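Local coordinates for spore coat polysaccharide biosynthesis protein SpsE (Bacillus subtilis, PDB 1VLI), which takes part in making the spore coat polysaccharide and probably acts as an N-acylneuraminate-9-phosphate synthase, at residues A[151-156]-A[179-185]; A[166-172]-A[310-315]; A[315-319]-A[343-349]; A[324-330]-A[359-365]. All coordinates share one frame; numbering follows the deposited sequence.

Contact 1 of 4, residues A[151-156]-A[179-185]; sequences LKYVAR and TIRAEGN
The Arg156 guanidinium meets the Glu183 carboxylate at its edge, with the carboxyl carbon near the guanidinium plane. The two planes stand 50° apart. Both NE and NH2 of Arg156 point at one oxygen: NE to Glu183 OE1 is 2.6 Å and NH2 to OE1 is 3.0 Å. Both come from the same face of the carboxylate, above its plane. Glu183 bends at chi2 (-51°), which brings the carboxylate between the Arg156 and Lys152 side chains. There Lys152 CE lies 3.3 Å from Glu183 OE2, while the ammonium itself pairs with Glu353. Beside the charges, Ala155 CB packs 3.9 Å from Ile180 CG2, and Leu151 CB touches the Thr179 methyl. Asn185 ND2 gives a hydrogen bond to Ala155 O on a lone pair (3.2 Å) and also reaches Arg159 O. Helices 148-155 and 170-181 of the TIM-barrel domain are joined here, beside strand 161-164 between them in sequence. Two nearby positive side chains would probably favour the ionised form of Glu183.

Contact 2 of 4, residues A[166-172]-A[310-315]; sequences AGAEISD and IRNFAY
Asp172 OD2 is gripped by two main donors, Arg311 NE across the contact (3.1 Å) and Glu169 N within its own segment (2.8 Å). Arg311 meets the acid side-on: NE goes to OD2, and NH2 lies 3.0 Å from Asp172 OD1. Each oxygen uses its syn lone pair, and the planes are only 22° apart. Glu169 N comes from the anti side of OD2. Glu169 is the N-cap residue of helix 170-181, so Asp172 ties the helix start together while holding the arginine. Glu169 OE1 lies over one guanidinium face, an attraction of charges at a distance with no N-H aimed at it; OE2 bonds to Thr302. This loop follows strand 161-164 of the parallel TIM barrel, and helix 310-313 comes just before strand 317-320. Tyr315 OH donates to Ala166 O (2.8 Å), which lies at the ring edge. Arg311 CA sits over the centre of one ring face, 3.4 Å above its plane. With chi1 at 42°, Ile310 sends CG1 between its backbone N and carbonyl carbon, and its CD1 rests 3.6 Å from Gly167 CA.

Contact 3 of 4, residues A[315-319]-A[343-349]; sequences YRGIF and KPQGLHP
Gln345 NE2 donates to Tyr315 O at 2.7 Å, from above the carbonyl plane. The acceptor lies near the plane of the amide. The other end of that amide turns back on its own backbone: Gln345 OE1 takes the N-H of Gly346 on a lone pair, at 2.7 Å. CG stands anti to the backbone N (chi1 -175°), and a bend at chi2 folds the amide over to Gly317. An alanine at Gln345 is likely to leave Tyr315 O without this donor and the Gly346 N-H without its acceptor. Ile318 N binds Leu347 O at 2.9 Å, and Ile318 CD1 rests 3.5 Å from His348 O. A water bridges Arg316 O and Gly346 O. The Phe319 ring has Gly346 CA over one face, 4.3 Å above the plane toward the rim, and Phe319 CZ comes 3.5 Å from Pro344 O. Pro349 CD packs on Arg316 O. This loop of the SAF domain crosses strand 317-320 at about a right angle; that strand pairs with strand 335-338, and the loop leads on to helix 352-356.

Contact 4 of 4, residues A[324-330]-A[359-365]; sequences IQKGEAF and VRAVRDI
The Phe330 ring and the Ile365 side chain cross at about a right angle. Ile365 CD1 meets the ring edge, 3.9 Å from Phe330 CE1. Val359 CG1 touches Phe330 CD2 (4.0 Å), and the Ala361 methyl touches both Phe330 CZ and Ile324 CG2, 3.7 Å from the latter. An alanine at Phe330 would probably open a gap among Val359, Ala361 and Ile365. Arg360 runs extended from CG to NE. Arg360 NH1 donates to Gly327 O (2.9 Å), and this oxygen lies in the guanidinium plane. Asp364 lies alongside Gln325, pointing the same way, and its OD1 accepts from Lys326 N at 3.1 Å. Lys326 leads past, with CE 3.2 Å from Val362 O. Backbone bonds run alongside: Ile324 and Ile365 form an antiparallel hydrogen-bonded pair, and Gly327 N reaches Ala361 O (2.8 Å). Gln325 to Glu328 make a type II turn. Within the SAF domain, the two loops join the connection between strands 317-320 and 335-338 to the chain after helix 352-356; Ile324 and Phe330 also touch Ile335.

From the N terminus, contact 1 comes first. It closes a short loop over strand 161-164, between helices 148-155 and 170-181 of the barrel. Contact 2 begins within that loop and crosses it, since residues 166-172 lie between the segments of contact 1. Both use helix 170-181. Contact 2 then closes the long loop from the start of this helix to helix 310-313, bringing the barrel up to the SAF domain. Contact 3 follows in series, shares Tyr315 with contact 2, and closes the loop from strand 317-320 past strand 335-338. Contact 4 crosses it, closing the loop through strand 335-338 and helix 352-356. Its centre lies about 17 Å from that of contact 3.

Contact 1 of 4, residues A[151-156]-A[179-185]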
loop_
_atom_site.group_PDB
_atom_site.type_symbol
_atom_site.label_atom_id
_atom_site.label_comp_id
_atom_site.label_asym_id
_atom_site.label_seq_id
_atom_site.Cartn_x
_atom_site.Cartn_y
_atom_site.Cartn_z
ATOM N N LEU A 151 0.245 2.971 11.505
ATOM C CA LEU A 151 -1.151 3.209 11.146
ATOM C C LEU A 151 -1.766 4.263 12.060
ATOM O O LEU A 151 -2.570 5.056 11.626
ATOM C CB LEU A 151 -1.985 1.905 11.164
ATOM C CG LEU A 151 -1.551 0.807 10.191
ATOM C CD1 LEU A 151 -2.353 -0.474 10.439
ATOM C CD2 LEU A 151 -1.643 1.228 8.699
ATOM N N LYS A 152 -1.391 4.241 13.336
ATOM C CA LYS A 152 -1.879 5.166 14.352
ATOM C C LYS A 152 -1.354 6.569 14.051
ATOM O O LYS A 152 -2.063 7.560 14.171
ATOM C CB LYS A 152 -1.356 4.681 15.699
ATOM C CG LYS A 152 -2.080 5.175 16.930
ATOM C CD LYS A 152 -1.294 4.795 18.200
ATOM C CE LYS A 152 -2.106 5.003 19.497
ATOM N NZ LYS A 152 -2.093 3.805 20.422
ATOM N N TYR A 153 -0.093 6.639 13.658
ATOM C CA TYR A 153 0.590 7.904 13.468
ATOM C C TYR A 153 -0.018 8.654 12.299
ATOM O O TYR A 153 -0.319 9.836 12.404
ATOM C CB TYR A 153 2.051 7.628 13.182
ATOM C CG TYR A 153 2.925 8.834 13.101
ATOM C CD1 TYR A 153 3.090 9.517 11.896
ATOM C CD2 TYR A 153 3.625 9.273 14.203
ATOM C CE1 TYR A 153 3.913 10.602 11.795
ATOM C CE2 TYR A 153 4.457 10.369 14.118
ATOM C CZ TYR A 153 4.601 11.035 12.908
ATOM O OH TYR A 153 5.451 12.127 12.818
ATOM N N VAL A 154 -0.221 7.947 11.195
ATOM C CA VAL A 154 -0.820 8.545 10.029
ATOM C C VAL A 154 -2.328 8.809 10.228
ATOM O O VAL A 154 -2.839 9.850 9.811
ATOM C CB VAL A 154 -0.576 7.679 8.795
ATOM C CG1 VAL A 154 -1.154 8.353 7.588
ATOM C CG2 VAL A 154 0.907 7.462 8.590
ATOM N N ALA A 155 -3.043 7.875 10.859
ATOM C CA ALA A 155 -4.472 8.094 11.116
ATOM C C ALA A 155 -4.731 9.479 11.759
ATOM O O ALA A 155 -5.736 10.115 11.473
ATOM C CB ALA A 155 -5.038 7.000 11.971
ATOM N N ARG A 156 -3.823 9.929 12.620
ATOM C CA ARG A 156 -4.007 11.193 13.345
ATOM C C ARG A 156 -3.873 12.446 12.475
ATOM O O ARG A 156 -4.163 13.541 12.929
ATOM C CB ARG A 156 -3.033 11.296 14.518
ATOM C CG ARG A 156 -3.478 10.537 15.729
ATOM C CD ARG A 156 -2.415 10.447 16.789
ATOM N NE ARG A 156 -2.776 9.449 17.780
ATOM C CZ ARG A 156 -2.080 9.181 18.879
ATOM N NH1 ARG A 156 -0.963 9.850 19.152
ATOM N NH2 ARG A 156 -2.508 8.236 19.715
ATOM N N THR A 179 -7.446 -0.025 14.290
ATOM C CA THR A 179 -6.362 0.834 14.731
ATOM C C THR A 179 -6.509 2.259 14.164
ATOM O O THR A 179 -6.185 3.243 14.839
ATOM C CB THR A 179 -5.019 0.218 14.261
ATOM O OG1 THR A 179 -4.823 -1.059 14.880
ATOM C CG2 THR A 179 -3.860 1.017 14.742
ATOM N N ILE A 180 -6.970 2.362 12.920
ATOM C CA ILE A 180 -7.170 3.665 12.279
ATOM C C ILE A 180 -8.433 4.296 12.843
ATOM O O ILE A 180 -8.461 5.500 13.134
ATOM C CB ILE A 180 -7.270 3.517 10.746
ATOM C CG1 ILE A 180 -5.964 2.932 10.209
ATOM C CG2 ILE A 180 -7.626 4.872 10.070
ATOM C CD1 ILE A 180 -6.130 2.304 8.836
ATOM N N ARG A 181 -9.474 3.484 13.000
ATOM C CA ARG A 181 -10.715 3.985 13.518
ATOM C C ARG A 181 -10.566 4.522 14.915
ATOM O O ARG A 181 -11.113 5.581 15.212
ATOM C CB ARG A 181 -11.794 2.932 13.472
ATOM C CG ARG A 181 -12.492 2.935 12.177
ATOM C CD ARG A 181 -13.759 2.190 12.210
ATOM N NE ARG A 181 -14.894 2.983 12.673
ATOM C CZ ARG A 181 -15.638 3.764 11.899
ATOM N NH1 ARG A 181 -15.369 3.898 10.601
ATOM N NH2 ARG A 181 -16.655 4.424 12.431
ATOM N N ALA A 182 -9.801 3.825 15.758
ATOM C CA ALA A 182 -9.627 4.226 17.156
ATOM C C ALA A 182 -9.060 5.642 17.311
ATOM O O ALA A 182 -9.207 6.246 18.375
ATOM C CB ALA A 182 -8.743 3.224 17.903
ATOM N N GLU A 183 -8.390 6.158 16.277
ATOM C CA GLU A 183 -7.803 7.510 16.337
ATOM C C GLU A 183 -8.749 8.595 15.848
ATOM O O GLU A 183 -8.354 9.747 15.714
ATOM C CB GLU A 183 -6.492 7.585 15.549
ATOM C CG GLU A 183 -5.384 6.680 16.061
ATOM C CD GLU A 183 -5.116 6.827 17.552
ATOM O OE1 GLU A 183 -4.964 7.978 18.022
ATOM O OE2 GLU A 183 -5.046 5.786 18.256
ATOM N N GLY A 184 -9.987 8.222 15.564
ATOM C CA GLY A 184 -10.985 9.161 15.082
ATOM C C GLY A 184 -11.055 9.341 13.572
ATOM O O GLY A 184 -11.838 10.147 13.085
ATOM N N ASN A 185 -10.244 8.606 12.821
ATOM C CA ASN A 185 -10.273 8.693 11.370
ATOM C C ASN A 185 -11.131 7.572 10.770
ATOM O O ASN A 185 -10.803 6.403 10.910
ATOM C CB ASN A 185 -8.841 8.641 10.830
ATOM C CG ASN A 185 -8.748 9.031 9.367
ATOM O OD1 ASN A 185 -9.731 8.976 8.651
ATOM N ND2 ASN A 185 -7.557 9.432 8.921
#

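Contact 2 of 4, residues A[166-172]-A[310-315]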
loop_
_atom_site.group_PDB
_atom_site.type_symbol
_atom_site.label_atom_id
_atom_site.label_comp_id
_atom_site.label_asym_id
_atom_site.label_seq_id
_atom_site.Cartn_x
_atom_site.Cartn_y
_atom_site.Cartn_z
ATOM N N ALA A 166 -2.340 -7.839 0.553
ATOM C CA ALA A 166 -1.760 -9.055 -0.027
ATOM C C ALA A 166 -1.319 -9.991 1.075
ATOM O O ALA A 166 -0.625 -9.577 2.021
ATOM C CB ALA A 166 -0.594 -8.752 -0.929
ATOM N N GLY A 167 -1.731 -11.251 0.962
ATOM C CA GLY A 167 -1.315 -12.290 1.919
ATOM C C GLY A 167 -1.896 -12.210 3.330
ATOM O O GLY A 167 -1.440 -12.930 4.221
ATOM N N ALA A 168 -2.909 -11.356 3.520
ATOM C CA ALA A 168 -3.471 -11.067 4.835
ATOM C C ALA A 168 -4.613 -12.020 5.083
ATOM O O ALA A 168 -5.208 -12.534 4.144
ATOM C CB ALA A 168 -3.972 -9.632 4.908
ATOM N N GLU A 169 -4.910 -12.260 6.350
ATOM C CA GLU A 169 -6.144 -12.915 6.702
ATOM C C GLU A 169 -7.074 -11.871 7.286
ATOM O O GLU A 169 -6.692 -10.698 7.438
ATOM C CB GLU A 169 -5.859 -14.049 7.656
ATOM C CG GLU A 169 -4.951 -15.049 6.983
ATOM C CD GLU A 169 -5.112 -16.425 7.550
ATOM O OE1 GLU A 169 -4.949 -16.593 8.775
ATOM O OE2 GLU A 169 -5.407 -17.333 6.760
ATOM N N ILE A 170 -8.299 -12.280 7.585
ATOM C CA ILE A 170 -9.348 -11.340 7.976
ATOM C C ILE A 170 -9.018 -10.569 9.280
ATOM O O ILE A 170 -9.322 -9.370 9.423
ATOM C CB ILE A 170 -10.748 -12.042 7.938
ATOM C CG1 ILE A 170 -11.903 -11.046 8.056
ATOM C CG2 ILE A 170 -10.871 -13.174 8.968
ATOM C CD1 ILE A 170 -12.142 -10.237 6.834
ATOM N N SER A 171 -8.321 -11.237 10.188
ATOM C CA SER A 171 -7.964 -10.635 11.446
ATOM C C SER A 171 -6.931 -9.522 11.284
ATOM O O SER A 171 -6.982 -8.539 12.016
ATOM C CB SER A 171 -7.472 -11.707 12.403
ATOM O OG SER A 171 -6.564 -12.541 11.722
ATOM N N ASP A 172 -6.014 -9.653 10.327
ATOM C CA ASP A 172 -5.052 -8.554 10.032
ATOM C C ASP A 172 -5.775 -7.338 9.463
ATOM O O ASP A 172 -5.440 -6.162 9.777
ATOM C CB ASP A 172 -3.991 -9.003 9.016
ATOM C CG ASP A 172 -3.407 -10.384 9.331
ATOM O OD1 ASP A 172 -2.959 -10.586 10.470
ATOM O OD2 ASP A 172 -3.353 -11.318 8.500
ATOM N N ILE A 310 3.378 -14.970 3.509
ATOM C CA ILE A 310 4.165 -13.747 3.599
ATOM C C ILE A 310 3.835 -12.991 4.884
ATOM O O ILE A 310 4.620 -12.169 5.366
ATOM C CB ILE A 310 3.946 -12.859 2.348
ATOM C CG1 ILE A 310 2.471 -12.836 1.936
ATOM C CG2 ILE A 310 4.823 -13.339 1.182
ATOM C CD1 ILE A 310 2.141 -11.730 0.927
ATOM N N ARG A 311 2.666 -13.289 5.440
ATOM C CA ARG A 311 2.270 -12.751 6.739
ATOM C C ARG A 311 3.190 -13.186 7.890
ATOM O O ARG A 311 3.284 -12.504 8.913
ATOM C CB ARG A 311 0.784 -13.041 7.036
ATOM C CG ARG A 311 0.330 -14.493 6.922
ATOM C CD ARG A 311 -1.155 -14.679 7.200
ATOM N NE ARG A 311 -1.615 -13.880 8.342
ATOM C CZ ARG A 311 -1.529 -14.256 9.619
ATOM N NH1 ARG A 311 -0.996 -15.431 9.949
ATOM N NH2 ARG A 311 -1.983 -13.456 10.575
ATOM N N ASN A 312 3.879 -14.307 7.698
ATOM C CA ASN A 312 4.856 -14.802 8.669
ATOM C C ASN A 312 6.283 -14.288 8.416
ATOM O O ASN A 312 6.952 -13.858 9.350
ATOM C CB ASN A 312 4.844 -16.350 8.738
ATOM C CG ASN A 312 3.506 -16.929 9.259
ATOM O OD1 ASN A 312 2.924 -17.839 8.648
ATOM N ND2 ASN A 312 3.029 -16.409 10.390
ATOM N N PHE A 313 6.726 -14.336 7.156
ATOM C CA PHE A 313 8.103 -13.977 6.778
ATOM C C PHE A 313 8.289 -12.594 6.115
ATOM O O PHE A 313 9.436 -12.183 5.902
ATOM C CB PHE A 313 8.770 -15.094 5.927
ATOM C CG PHE A 313 8.452 -15.041 4.426
ATOM C CD1 PHE A 313 9.195 -14.224 3.555
ATOM C CD2 PHE A 313 7.437 -15.841 3.878
ATOM C CE1 PHE A 313 8.905 -14.173 2.165
ATOM C CE2 PHE A 313 7.145 -15.803 2.489
ATOM C CZ PHE A 313 7.883 -14.966 1.634
ATOM N N ALA A 314 7.195 -11.887 5.787
ATOM C CA ALA A 314 7.309 -10.602 5.065
ATOM C C ALA A 314 6.663 -9.349 5.692
ATOM O O ALA A 314 7.121 -8.225 5.401
ATOM C CB ALA A 314 6.882 -10.752 3.594
ATOM N N TYR A 315 5.630 -9.523 6.532
ATOM C CA TYR A 315 5.101 -8.416 7.342
ATOM C C TYR A 315 6.144 -7.921 8.329
ATOM O O TYR A 315 7.173 -8.570 8.517
ATOM C CB TYR A 315 3.881 -8.836 8.124
ATOM C CG TYR A 315 2.688 -9.086 7.274
ATOM C CD1 TYR A 315 2.728 -8.842 5.892
ATOM C CD2 TYR A 315 1.495 -9.546 7.836
ATOM C CE1 TYR A 315 1.608 -9.082 5.079
ATOM C CE2 TYR A 315 0.352 -9.785 7.013
ATOM C CZ TYR A 315 0.436 -9.556 5.652
ATOM O OH TYR A 315 -0.644 -9.760 4.846
#

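Contact 3 of 4, residues A[315-319]-A[343-349]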
loop_
_atom_site.group_PDB
_atom_site.type_symbol
_atom_site.label_atom_id
_atom_site.label_comp_id
_atom_site.label_asym_id
_atom_site.label_seq_id
_atom_site.Cartn_x
_atom_site.Cartn_y
_atom_site.Cartn_z
ATOM N N TYR A 315 5.630 -9.523 6.532
ATOM C CA TYR A 315 5.101 -8.416 7.342
ATOM C C TYR A 315 6.144 -7.921 8.329
ATOM O O TYR A 315 7.173 -8.570 8.517
ATOM C CB TYR A 315 3.881 -8.836 8.124
ATOM C CG TYR A 315 2.688 -9.086 7.274
ATOM C CD1 TYR A 315 2.728 -8.842 5.892
ATOM C CD2 TYR A 315 1.495 -9.546 7.836
ATOM C CE1 TYR A 315 1.608 -9.082 5.079
ATOM C CE2 TYR A 315 0.352 -9.785 7.013
ATOM C CZ TYR A 315 0.436 -9.556 5.652
ATOM O OH TYR A 315 -0.644 -9.760 4.846
ATOM N N ARG A 316 5.879 -6.790 8.980
ATOM C CA ARG A 316 6.852 -6.230 9.920
ATOM C C ARG A 316 6.874 -6.971 11.260
ATOM O O ARG A 316 5.919 -7.689 11.609
ATOM C CB ARG A 316 6.603 -4.737 10.140
ATOM C CG ARG A 316 6.608 -3.896 8.852
ATOM C CD ARG A 316 7.313 -2.551 9.012
ATOM N NE ARG A 316 7.559 -1.925 7.722
ATOM C CZ ARG A 316 8.350 -0.863 7.524
ATOM N NH1 ARG A 316 9.011 -0.280 8.515
ATOM N NH2 ARG A 316 8.519 -0.403 6.310
ATOM N N GLY A 317 7.972 -6.811 11.993
ATOM C CA GLY A 317 8.073 -7.243 13.366
ATOM C C GLY A 317 9.011 -6.330 14.123
ATOM O O GLY A 317 9.532 -5.344 13.569
ATOM N N ILE A 318 9.254 -6.662 15.391
ATOM C CA ILE A 318 10.086 -5.827 16.216
ATOM C C ILE A 318 11.518 -6.347 16.239
ATOM O O ILE A 318 11.759 -7.512 16.597
ATOM C CB ILE A 318 9.502 -5.747 17.630
ATOM C CG1 ILE A 318 8.094 -5.164 17.583
ATOM C CG2 ILE A 318 10.393 -4.896 18.483
ATOM C CD1 ILE A 318 7.427 -5.113 18.909
ATOM N N PHE A 319 12.463 -5.473 15.885
ATOM C CA PHE A 319 13.859 -5.868 15.693
ATOM C C PHE A 319 14.773 -4.974 16.457
ATOM O O PHE A 319 14.465 -3.811 16.622
ATOM C CB PHE A 319 14.229 -5.789 14.218
ATOM C CG PHE A 319 13.760 -6.963 13.415
ATOM C CD1 PHE A 319 12.491 -6.977 12.851
ATOM C CD2 PHE A 319 14.591 -8.068 13.230
ATOM C CE1 PHE A 319 12.040 -8.090 12.117
ATOM C CE2 PHE A 319 14.161 -9.173 12.494
ATOM C CZ PHE A 319 12.875 -9.179 11.942
ATOM N N LYS A 343 15.777 -12.547 7.719
ATOM C CA LYS A 343 15.927 -12.883 9.129
ATOM C C LYS A 343 14.633 -13.487 9.674
ATOM O O LYS A 343 13.567 -13.244 9.103
ATOM C CB LYS A 343 16.330 -11.617 9.892
ATOM C CG LYS A 343 17.435 -10.842 9.167
ATOM C CD LYS A 343 17.953 -9.631 9.937
ATOM C CE LYS A 343 16.976 -8.467 9.896
ATOM N NZ LYS A 343 16.655 -7.988 8.518
ATOM N N PRO A 344 14.715 -14.323 10.719
ATOM C CA PRO A 344 13.502 -14.811 11.415
ATOM C C PRO A 344 12.679 -13.661 12.046
ATOM O O PRO A 344 13.234 -12.638 12.432
ATOM C CB PRO A 344 14.065 -15.761 12.480
ATOM C CG PRO A 344 15.407 -16.133 11.968
ATOM C CD PRO A 344 15.943 -14.908 11.291
ATOM N N GLN A 345 11.363 -13.832 12.114
ATOM C CA GLN A 345 10.416 -12.731 12.395
ATOM C C GLN A 345 10.556 -12.215 13.842
ATOM O O GLN A 345 10.934 -12.990 14.742
ATOM C CB GLN A 345 8.979 -13.182 12.047
ATOM C CG GLN A 345 7.879 -12.132 12.166
ATOM C CD GLN A 345 8.210 -10.863 11.389
ATOM O OE1 GLN A 345 9.103 -10.121 11.784
ATOM N NE2 GLN A 345 7.512 -10.631 10.270
ATOM N N GLY A 346 10.317 -10.917 14.057
ATOM C CA GLY A 346 10.358 -10.336 15.405
ATOM C C GLY A 346 8.955 -10.378 15.999
ATOM O O GLY A 346 8.011 -10.726 15.296
ATOM N N LEU A 347 8.801 -10.049 17.286
ATOM C CA LEU A 347 7.460 -9.911 17.899
ATOM C C LEU A 347 6.521 -9.038 17.085
ATOM O O LEU A 347 6.963 -8.069 16.484
ATOM C CB LEU A 347 7.556 -9.258 19.273
ATOM C CG LEU A 347 7.588 -10.092 20.528
ATOM C CD1 LEU A 347 6.779 -9.321 21.558
ATOM C CD2 LEU A 347 7.050 -11.536 20.284
ATOM N N HIS A 348 5.226 -9.347 17.095
ATOM C CA HIS A 348 4.255 -8.501 16.380
ATOM C C HIS A 348 4.329 -7.025 16.801
ATOM O O HIS A 348 4.463 -6.729 17.984
ATOM C CB HIS A 348 2.853 -9.008 16.628
ATOM C CG HIS A 348 1.854 -8.426 15.695
ATOM N ND1 HIS A 348 1.321 -7.168 15.865
ATOM C CD2 HIS A 348 1.311 -8.917 14.563
ATOM C CE1 HIS A 348 0.473 -6.915 14.886
ATOM N NE2 HIS A 348 0.453 -7.961 14.079
ATOM N N PRO A 349 4.285 -6.097 15.844
ATOM C CA PRO A 349 4.284 -4.675 16.167
ATOM C C PRO A 349 3.228 -4.193 17.181
ATOM O O PRO A 349 3.367 -3.084 17.714
ATOM C CB PRO A 349 4.050 -4.029 14.797
ATOM C CG PRO A 349 4.737 -4.946 13.893
ATOM C CD PRO A 349 4.331 -6.310 14.386
HETATM O O HOH W 1 5.676 -9.678 13.531
#

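Contact 4 of 4, residues A[324-330]-A[359-365]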
loop_
_atom_site.group_PDB
_atom_site.type_symbol
_atom_site.label_atom_id
_atom_site.label_comp_id
_atom_site.label_asym_id
_atom_site.label_seq_id
_atom_site.Cartn_x
_atom_site.Cartn_y
_atom_site.Cartn_z
ATOM N N ILE A 324 21.306 -5.208 22.617
ATOM C CA ILE A 324 20.656 -4.855 23.875
ATOM C C ILE A 324 21.170 -5.753 24.981
ATOM O O ILE A 324 21.251 -6.969 24.820
ATOM C CB ILE A 324 19.116 -4.945 23.740
ATOM C CG1 ILE A 324 18.612 -3.979 22.649
ATOM C CG2 ILE A 324 18.431 -4.651 25.077
ATOM C CD1 ILE A 324 17.113 -3.952 22.503
ATOM N N GLN A 325 21.525 -5.150 26.106
ATOM C CA GLN A 325 22.060 -5.909 27.220
ATOM C C GLN A 325 21.048 -6.182 28.317
ATOM O O GLN A 325 20.083 -5.430 28.499
ATOM C CB GLN A 325 23.298 -5.224 27.766
ATOM C CG GLN A 325 24.521 -5.411 26.817
ATOM C CD GLN A 325 25.695 -4.742 27.554
ATOM O OE1 GLN A 325 26.532 -5.471 28.274
ATOM N NE2 GLN A 325 25.770 -3.337 27.446
ATOM N N LYS A 326 21.286 -7.282 29.028
ATOM C CA LYS A 326 20.403 -7.748 30.095
ATOM C C LYS A 326 20.143 -6.625 31.090
ATOM O O LYS A 326 21.086 -6.073 31.627
ATOM C CB LYS A 326 21.053 -8.933 30.834
ATOM C CG LYS A 326 20.112 -9.611 31.809
ATOM C CD LYS A 326 20.827 -10.543 32.769
ATOM C CE LYS A 326 19.815 -11.532 33.333
ATOM N NZ LYS A 326 20.471 -12.424 34.335
ATOM N N GLY A 327 18.877 -6.266 31.315
ATOM C CA GLY A 327 18.575 -5.218 32.300
ATOM C C GLY A 327 18.105 -3.938 31.615
ATOM O O GLY A 327 17.391 -3.111 32.215
ATOM N N GLU A 328 18.488 -3.795 30.345
ATOM C CA GLU A 328 18.348 -2.535 29.624
ATOM C C GLU A 328 16.906 -2.257 29.113
ATOM O O GLU A 328 16.255 -3.109 28.476
ATOM C CB GLU A 328 19.390 -2.491 28.494
ATOM C CG GLU A 328 19.513 -1.178 27.730
ATOM C CD GLU A 328 20.314 -1.324 26.439
ATOM O OE1 GLU A 328 21.212 -2.241 26.414
ATOM O OE2 GLU A 328 20.046 -0.514 25.444
ATOM N N ALA A 329 16.416 -1.051 29.409
ATOM C CA ALA A 329 15.106 -0.603 28.959
ATOM C C ALA A 329 15.057 -0.640 27.418
ATOM O O ALA A 329 16.056 -0.360 26.760
ATOM C CB ALA A 329 14.810 0.801 29.494
ATOM N N PHE A 330 13.921 -1.054 26.861
ATOM C CA PHE A 330 13.701 -1.029 25.432
ATOM C C PHE A 330 13.254 0.364 25.139
ATOM O O PHE A 330 12.510 0.949 25.939
ATOM C CB PHE A 330 12.563 -1.934 25.061
ATOM C CG PHE A 330 12.903 -3.374 25.085
ATOM C CD1 PHE A 330 13.770 -3.911 24.138
ATOM C CD2 PHE A 330 12.316 -4.223 26.025
ATOM C CE1 PHE A 330 14.067 -5.264 24.134
ATOM C CE2 PHE A 330 12.623 -5.572 26.037
ATOM C CZ PHE A 330 13.499 -6.099 25.089
ATOM N N VAL A 359 9.763 -1.322 29.665
ATOM C CA VAL A 359 10.051 -2.733 29.849
ATOM C C VAL A 359 11.552 -2.927 29.617
ATOM O O VAL A 359 12.150 -2.138 28.891
ATOM C CB VAL A 359 9.211 -3.552 28.870
ATOM C CG1 VAL A 359 9.622 -4.998 28.885
ATOM C CG2 VAL A 359 7.753 -3.406 29.232
ATOM N N ARG A 360 12.144 -3.963 30.224
ATOM C CA ARG A 360 13.606 -4.224 30.157
ATOM C C ARG A 360 13.961 -5.627 29.637
ATOM O O ARG A 360 13.155 -6.588 29.822
ATOM C CB ARG A 360 14.207 -4.065 31.540
ATOM C CG ARG A 360 14.081 -2.675 32.107
ATOM C CD ARG A 360 14.546 -2.585 33.551
ATOM N NE ARG A 360 14.441 -1.212 34.037
ATOM C CZ ARG A 360 15.439 -0.323 33.997
ATOM N NH1 ARG A 360 16.617 -0.657 33.474
ATOM N NH2 ARG A 360 15.256 0.903 34.478
ATOM N N ALA A 361 15.170 -5.756 29.010
ATOM C CA ALA A 361 15.584 -7.074 28.485
ATOM C C ALA A 361 15.894 -8.049 29.635
ATOM O O ALA A 361 16.504 -7.659 30.655
ATOM C CB ALA A 361 16.820 -6.914 27.575
ATOM N N VAL A 362 15.520 -9.321 29.480
ATOM C CA VAL A 362 15.948 -10.306 30.496
ATOM C C VAL A 362 17.205 -11.084 30.116
ATOM O O VAL A 362 17.703 -11.880 30.895
ATOM C CB VAL A 362 14.813 -11.241 30.964
ATOM C CG1 VAL A 362 13.624 -10.426 31.419
ATOM C CG2 VAL A 362 14.426 -12.258 29.888
ATOM N N ARG A 363 17.712 -10.848 28.916
ATOM C CA ARG A 363 18.987 -11.412 28.477
ATOM C C ARG A 363 19.541 -10.537 27.360
ATOM O O ARG A 363 18.798 -9.766 26.750
ATOM C CB ARG A 363 18.797 -12.829 27.952
ATOM C CG ARG A 363 17.758 -12.942 26.825
ATOM C CD ARG A 363 17.390 -14.372 26.483
ATOM N NE ARG A 363 16.773 -14.508 25.164
ATOM C CZ ARG A 363 16.454 -15.680 24.616
ATOM N NH1 ARG A 363 16.701 -16.802 25.282
ATOM N NH2 ARG A 363 15.887 -15.746 23.414
ATOM N N ASP A 364 20.829 -10.693 27.075
ATOM C CA ASP A 364 21.467 -10.038 25.941
ATOM C C ASP A 364 20.769 -10.358 24.623
ATOM O O ASP A 364 20.477 -11.510 24.352
ATOM C CB ASP A 364 22.912 -10.509 25.825
ATOM C CG ASP A 364 23.766 -10.101 27.015
ATOM O OD1 ASP A 364 23.321 -9.267 27.846
ATOM O OD2 ASP A 364 24.909 -10.574 27.175
ATOM N N ILE A 365 20.516 -9.346 23.805
ATOM C CA ILE A 365 19.987 -9.565 22.463
ATOM C C ILE A 365 20.981 -8.966 21.474
ATOM O O ILE A 365 21.378 -7.804 21.627
ATOM C CB ILE A 365 18.612 -8.918 22.306
ATOM C CG1 ILE A 365 17.796 -9.089 23.593
ATOM C CG2 ILE A 365 17.881 -9.523 21.116
ATOM C CD1 ILE A 365 16.518 -8.278 23.649
#